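Local coordinates for topoisomerase I-like protein (Leishmania donovani, PDB 2B9S) that probably relaxes supercoiled DNA by transiently nicking and resealing one strand, as one subunit of a heterodimeric type IB topoisomerase, at residues C306-E311 / F323-K328; D285-R290 / I331-D336. All coordinates share one frame; numbering follows the deposited sequence.

How the contacts relate
Contacts 1 and 2 share one sheet: contact 1 uses strand 320-326 and contact 2 its antiparallel neighbour 332-338, with centres about 9 Å apart. Contact 1 is the more buried, a leucine set among phenylalanines where the loop before strand 313-315 covers strand 320-326. Contact 2, partly buried, sets leucines at the end of helix 272-287 against a tyrosine whose hydroxyl is bonded to water and amide. The strands are joined by a backbone bond from Y333 N to F325 O (2.7 Å) and a D324-R332 salt bridge. K328 of 323-328 and R290 of 285-290 both reach the vanadate site, the root of K328 (CB) packing on the R290 guanidinium.

Contact 1: residues C306-E311 / F323-K328; sequences CSLRVE and FDFLGK. With nucleotides of chain C; nucleotides of chain B; nucleotides of chain A.
L308 sits over F325 with one methyl and beside F323 with the other. L308 CD2 lies above one face of the F325 ring, 3.8 Å from the ring centroid and 20° off the normal, a CH-pi contact displaced toward the rim at F325 CD2 and CE2. L308 CD1 meets the edge of F323, 4.3 Å from F323 CE1, so the fork of the leucine straddles two differently turned rings. On the side of F325 away from L308 lies Y333 of the next strand, its ring nearly parallel but well offset. Next to L308, R309 is tied back to its own loop: R309 NE meets E311 OE2 at 2.6 Å, close to the guanidinium plane, while D301 is a second acidic partner. Farther along 323-328, K328 stretches out fully extended, its CD lying 3.6 Å from DG15 O4' of chain C. K328 NZ bonds DA1 O5' of chain B at 3.0 Å and DT10 O2 of chain A at 3.1 Å, which fixes the amine between the nicked end and a base. K328 lines the vanadate pocket with R290, R386 and H429; a lysine at the 5' oxygen is as expected for a type IB topoisomerase active site.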
# COMPACT_ATOMS: atom_id res chain seq x y z
N CYS D 306 10.34 16.00 -1.26
CA CYS D 306 10.55 17.04 -0.26
C CYS D 306 11.53 16.64 0.86
O CYS D 306 12.02 17.52 1.58
CB CYS D 306 9.21 17.49 0.35
SG CYS D 306 8.01 18.22 -0.85
N SER D 307 11.83 15.35 0.98
CA SER D 307 12.74 14.87 2.03
C SER D 307 14.13 14.38 1.52
O SER D 307 14.92 13.82 2.28
CB SER D 307 12.04 13.83 2.92
OG SER D 307 11.60 12.72 2.16
N LEU D 308 14.42 14.60 0.24
CA LEU D 308 15.75 14.26 -0.28
C LEU D 308 16.84 15.00 0.50
O LEU D 308 16.68 16.16 0.85
CB LEU D 308 15.89 14.56 -1.77
CG LEU D 308 14.97 13.79 -2.74
CD1 LEU D 308 14.91 14.53 -4.08
CD2 LEU D 308 15.39 12.31 -2.89
N ARG D 309 17.92 14.29 0.79
CA ARG D 309 19.05 14.84 1.53
C ARG D 309 20.25 14.98 0.57
O ARG D 309 20.26 14.39 -0.52
CB ARG D 309 19.41 13.94 2.72
CG ARG D 309 18.29 13.80 3.78
CD ARG D 309 18.76 13.07 5.02
NE ARG D 309 18.98 11.65 4.76
CZ ARG D 309 18.07 10.69 4.97
NH1 ARG D 309 16.86 10.98 5.44
NH2 ARG D 309 18.37 9.43 4.70
N VAL D 310 21.24 15.76 0.99
CA VAL D 310 22.44 16.01 0.20
C VAL D 310 23.09 14.71 -0.33
O VAL D 310 23.48 14.64 -1.50
CB VAL D 310 23.44 16.92 0.97
CG1 VAL D 310 24.79 17.03 0.23
CG2 VAL D 310 22.81 18.29 1.20
N GLU D 311 23.16 13.69 0.53
CA GLU D 311 23.65 12.36 0.16
C GLU D 311 22.88 11.63 -0.98
O GLU D 311 23.39 10.65 -1.54
CB GLU D 311 23.66 11.46 1.39
CG GLU D 311 22.26 11.24 2.04
CD GLU D 311 22.35 10.67 3.46
OE1 GLU D 311 23.41 10.09 3.80
OE2 GLU D 311 21.37 10.82 4.24
N PHE D 323 20.71 10.51 -9.03
CA PHE D 323 19.87 10.18 -7.87
C PHE D 323 20.18 8.77 -7.35
O PHE D 323 20.28 7.83 -8.13
CB PHE D 323 18.39 10.22 -8.27
CG PHE D 323 17.86 11.60 -8.56
CD1 PHE D 323 17.15 12.31 -7.60
CD2 PHE D 323 18.06 12.19 -9.81
CE1 PHE D 323 16.66 13.58 -7.86
CE2 PHE D 323 17.58 13.45 -10.08
CZ PHE D 323 16.88 14.15 -9.10
N ASP D 324 20.34 8.61 -6.04
CA ASP D 324 20.43 7.26 -5.45
C ASP D 324 19.85 7.26 -4.04
O ASP D 324 20.44 7.80 -3.10
CB ASP D 324 21.87 6.76 -5.46
CG ASP D 324 22.00 5.30 -5.02
OD1 ASP D 324 20.98 4.62 -4.71
OD2 ASP D 324 23.15 4.82 -5.00
N PHE D 325 18.66 6.68 -3.90
CA PHE D 325 17.96 6.74 -2.61
C PHE D 325 16.93 5.64 -2.47
O PHE D 325 16.45 5.08 -3.46
CB PHE D 325 17.31 8.13 -2.41
CG PHE D 325 16.18 8.44 -3.35
CD1 PHE D 325 14.89 7.95 -3.09
CD2 PHE D 325 16.38 9.22 -4.49
CE1 PHE D 325 13.81 8.24 -3.97
CE2 PHE D 325 15.33 9.51 -5.39
CZ PHE D 325 14.03 9.02 -5.12
N LEU D 326 16.58 5.32 -1.22
CA LEU D 326 15.49 4.38 -0.95
C LEU D 326 14.20 5.17 -0.83
O LEU D 326 14.11 6.13 -0.04
CB LEU D 326 15.77 3.55 0.32
CG LEU D 326 17.09 2.73 0.36
CD1 LEU D 326 17.23 2.03 1.70
CD2 LEU D 326 17.21 1.71 -0.79
N GLY D 327 13.21 4.78 -1.62
CA GLY D 327 11.90 5.42 -1.56
C GLY D 327 10.90 4.54 -0.84
O GLY D 327 11.29 3.63 -0.09
N LYS D 328 9.62 4.80 -1.07
CA LYS D 328 8.56 3.96 -0.50
C LYS D 328 8.85 2.46 -0.64
O LYS D 328 9.23 2.00 -1.73
CB LYS D 328 7.21 4.30 -1.15
CG LYS D 328 6.08 3.37 -0.72
CD LYS D 328 4.74 3.86 -1.22
CE LYS D 328 3.63 2.93 -0.81
NZ LYS D 328 2.40 3.27 -1.63
P DG C 15 7.49 4.19 3.31
OP1 DG C 15 8.75 3.62 2.84
OP2 DG C 15 7.35 4.68 4.69
O5' DG C 15 7.06 5.33 2.23
C5' DG C 15 6.07 6.30 2.50
C4' DG C 15 4.89 6.27 1.54
O4' DG C 15 3.88 5.31 1.98
C3' DG C 15 4.16 7.59 1.53
O3' DG C 15 4.82 8.46 0.62
C2' DG C 15 2.77 7.21 1.06
C1' DG C 15 2.59 5.84 1.68
N9 DG C 15 1.72 5.66 2.87
C8 DG C 15 2.12 5.25 4.12
N7 DG C 15 1.14 5.15 4.98
C5 DG C 15 0.02 5.45 4.22
C6 DG C 15 -1.33 5.49 4.58
O6 DG C 15 -1.81 5.22 5.67
N1 DG C 15 -2.17 5.91 3.56
C2 DG C 15 -1.74 6.24 2.30
N2 DG C 15 -2.69 6.60 1.44
N3 DG C 15 -0.48 6.20 1.92
C4 DG C 15 0.36 5.79 2.92
O5' DA B 1 3.53 2.84 -4.41
C5' DA B 1 3.72 1.54 -4.96
C4' DA B 1 4.20 0.60 -3.89
O4' DA B 1 3.16 0.37 -2.91
C3' DA B 1 4.50 -0.74 -4.47
O3' DA B 1 5.84 -0.72 -4.94
C2' DA B 1 4.25 -1.69 -3.30
C1' DA B 1 3.22 -0.99 -2.45
N9 DA B 1 1.84 -1.48 -2.47
C8 DA B 1 0.87 -1.10 -3.35
N7 DA B 1 -0.31 -1.62 -3.14
C5 DA B 1 -0.11 -2.42 -2.02
C6 DA B 1 -0.98 -3.25 -1.28
N6 DA B 1 -2.29 -3.41 -1.56
N1 DA B 1 -0.46 -3.89 -0.21
C2 DA B 1 0.83 -3.74 0.10
N3 DA B 1 1.74 -3.01 -0.54
C4 DA B 1 1.21 -2.35 -1.59
P DT A 10 -4.01 5.51 -5.96
OP1 DT A 10 -3.48 6.58 -6.80
OP2 DT A 10 -4.90 4.43 -6.49
O5' DT A 10 -2.77 4.73 -5.32
C5' DT A 10 -1.52 5.39 -5.04
C4' DT A 10 -0.52 4.38 -4.52
O4' DT A 10 -1.01 3.70 -3.35
C3' DT A 10 -0.18 3.24 -5.48
O3' DT A 10 1.21 3.12 -5.49
C2' DT A 10 -0.77 1.97 -4.88
C1' DT A 10 -0.62 2.32 -3.42
N1 DT A 10 -1.47 1.57 -2.47
C2 DT A 10 -0.87 1.02 -1.35
O2 DT A 10 0.32 1.09 -1.12
N3 DT A 10 -1.72 0.37 -0.50
C4 DT A 10 -3.10 0.21 -0.65
O4 DT A 10 -3.76 -0.39 0.20
C5 DT A 10 -3.67 0.79 -1.84
C7 DT A 10 -5.12 0.58 -2.20
C6 DT A 10 -2.84 1.45 -2.68

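Contact 2: residues D285-R290 / I331-D336; sequences DRLALR and IRYQND. With VO4 (vanadate ion), chain F; nucleotides of chain B.
With CG anti to the backbone N (chi1 -178°), the Y333 ring extends from its strand to meet L287 and L289, whose own first torsions place CG beside the backbone N. The contact joins the antiparallel sheet of the catalytic core to the end of helix 272-287, where A288, the first residue to leave helical geometry, has a positive phi (50°). L289 crosses the tyrosine at about a right angle, with L289 CD2 4.0 Å from Y333 CZ; L287 comes at the phenol end, its CD1 4.0 Å from Y333 OH. That hydroxyl has polar company: N335 ND2 donates to Y333 OH at 3.2 Å, nearly in the amide plane, and a water in the plane of the ring lies 2.7 Å from Y333 OH and donates to L287 O, linking strand and helix end. Two residues past A288, R290 carries the same segment to the nicked DNA. R290 NE donates to vanadate O2 at 3.0 Å. R386 and H429 also bond the vanadate, which mimics the transition state. At the guanidinium edge, R290 NH2 donates to DA1 O5' of chain B at 3.0 Å. That same DA1 O5' of chain B binds vanadium at 2.0 Å.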
# COMPACT_ATOMS: atom_id res chain seq x y z
N ASP D 285 6.89 16.61 -11.44
CA ASP D 285 6.41 16.65 -12.82
C ASP D 285 7.23 15.76 -13.76
O ASP D 285 6.67 14.84 -14.37
CB ASP D 285 6.40 18.10 -13.34
CG ASP D 285 6.04 18.21 -14.82
OD1 ASP D 285 5.57 17.22 -15.43
OD2 ASP D 285 6.22 19.30 -15.38
N ARG D 286 8.54 16.01 -13.87
CA ARG D 286 9.33 15.39 -14.94
C ARG D 286 9.76 13.97 -14.63
O ARG D 286 9.88 13.15 -15.54
CB ARG D 286 10.56 16.24 -15.34
CG ARG D 286 10.30 17.69 -15.76
CD ARG D 286 8.98 17.91 -16.51
NE ARG D 286 8.90 17.29 -17.84
CZ ARG D 286 8.62 17.93 -18.97
NH1 ARG D 286 8.38 19.24 -18.99
NH2 ARG D 286 8.57 17.25 -20.11
N LEU D 287 9.98 13.69 -13.34
CA LEU D 287 10.48 12.39 -12.88
C LEU D 287 9.45 11.54 -12.13
O LEU D 287 9.77 10.41 -11.73
CB LEU D 287 11.71 12.58 -11.97
CG LEU D 287 12.99 13.22 -12.51
CD1 LEU D 287 14.01 13.20 -11.42
CD2 LEU D 287 13.48 12.47 -13.74
N ALA D 288 8.25 12.08 -11.92
CA ALA D 288 7.16 11.46 -11.15
C ALA D 288 7.56 10.93 -9.76
O ALA D 288 7.16 9.83 -9.38
CB ALA D 288 6.42 10.36 -12.00
N LEU D 289 8.34 11.71 -9.01
CA LEU D 289 8.66 11.34 -7.62
C LEU D 289 7.43 11.48 -6.72
O LEU D 289 6.56 12.35 -6.93
CB LEU D 289 9.81 12.20 -7.04
CG LEU D 289 11.16 12.29 -7.78
CD1 LEU D 289 12.26 12.93 -6.87
CD2 LEU D 289 11.64 10.96 -8.34
N ARG D 290 7.36 10.63 -5.70
CA ARG D 290 6.41 10.86 -4.62
C ARG D 290 6.89 12.09 -3.84
O ARG D 290 8.08 12.39 -3.82
CB ARG D 290 6.29 9.64 -3.71
CG ARG D 290 5.89 8.36 -4.45
CD ARG D 290 6.14 7.19 -3.55
NE ARG D 290 5.81 5.88 -4.10
CZ ARG D 290 6.71 5.00 -4.53
NH1 ARG D 290 7.99 5.33 -4.56
NH2 ARG D 290 6.33 3.79 -4.94
N ILE D 331 12.44 0.53 -1.76
CA ILE D 331 12.83 0.25 -3.14
C ILE D 331 13.78 1.35 -3.55
O ILE D 331 13.50 2.53 -3.36
CB ILE D 331 11.59 0.18 -4.10
CG1 ILE D 331 10.59 -0.92 -3.66
CG2 ILE D 331 12.01 0.03 -5.57
CD1 ILE D 331 11.17 -2.32 -3.42
N ARG D 332 14.92 0.94 -4.09
CA ARG D 332 15.97 1.86 -4.47
C ARG D 332 15.63 2.58 -5.77
O ARG D 332 15.14 1.98 -6.72
CB ARG D 332 17.30 1.09 -4.59
CG ARG D 332 18.53 1.96 -4.81
CD ARG D 332 19.74 1.07 -4.94
NE ARG D 332 21.00 1.83 -5.02
CZ ARG D 332 22.21 1.28 -4.96
NH1 ARG D 332 22.35 -0.03 -4.81
NH2 ARG D 332 23.30 2.03 -5.06
N TYR D 333 15.85 3.88 -5.78
CA TYR D 333 15.70 4.68 -6.97
C TYR D 333 17.11 5.09 -7.41
O TYR D 333 17.82 5.76 -6.66
CB TYR D 333 14.82 5.90 -6.69
CG TYR D 333 14.56 6.77 -7.89
CD1 TYR D 333 15.51 7.71 -8.31
CD2 TYR D 333 13.38 6.66 -8.63
CE1 TYR D 333 15.30 8.51 -9.40
CE2 TYR D 333 13.16 7.46 -9.73
CZ TYR D 333 14.13 8.40 -10.11
OH TYR D 333 13.96 9.22 -11.21
N GLN D 334 17.49 4.65 -8.62
CA GLN D 334 18.77 4.97 -9.23
C GLN D 334 18.49 5.51 -10.61
O GLN D 334 17.87 4.84 -11.43
CB GLN D 334 19.65 3.72 -9.36
CG GLN D 334 20.38 3.34 -8.09
CD GLN D 334 21.18 2.06 -8.24
OE1 GLN D 334 20.62 0.96 -8.39
NE2 GLN D 334 22.49 2.18 -8.18
N ASN D 335 18.94 6.74 -10.85
CA ASN D 335 18.72 7.40 -12.13
C ASN D 335 19.71 8.52 -12.36
O ASN D 335 19.93 9.36 -11.47
CB ASN D 335 17.29 7.94 -12.23
CG ASN D 335 16.83 8.13 -13.68
OD1 ASN D 335 17.47 7.66 -14.63
ND2 ASN D 335 15.69 8.79 -13.85
N ASP D 336 20.28 8.54 -13.57
CA ASP D 336 21.07 9.69 -14.06
C ASP D 336 20.18 10.55 -14.93
O ASP D 336 19.63 10.07 -15.92
CB ASP D 336 22.27 9.22 -14.87
CG ASP D 336 23.32 8.55 -14.02
OD1 ASP D 336 24.33 8.10 -14.59
OD2 ASP D 336 23.15 8.48 -12.78
V VO4 F . 2.68 4.09 -5.74
O1 VO4 F . 3.83 3.63 -6.96
O2 VO4 F . 2.86 5.56 -4.78
O5' DA B 1 3.53 2.84 -4.41
C5' DA B 1 3.72 1.54 -4.96
C4' DA B 1 4.20 0.60 -3.89
O4' DA B 1 3.16 0.37 -2.91
C3' DA B 1 4.50 -0.74 -4.47
O3' DA B 1 5.84 -0.72 -4.94
C2' DA B 1 4.25 -1.69 -3.30
C1' DA B 1 3.22 -0.99 -2.45
N9 DA B 1 1.84 -1.48 -2.47
C8 DA B 1 0.87 -1.10 -3.35
N7 DA B 1 -0.31 -1.62 -3.14
C5 DA B 1 -0.11 -2.42 -2.02
C6 DA B 1 -0.98 -3.25 -1.28
N6 DA B 1 -2.29 -3.41 -1.56
N1 DA B 1 -0.46 -3.89 -0.21
C2 DA B 1 0.83 -3.74 0.10
N3 DA B 1 1.74 -3.01 -0.54
C4 DA B 1 1.21 -2.35 -1.59
O HOH W 1 11.88 8.76 -12.80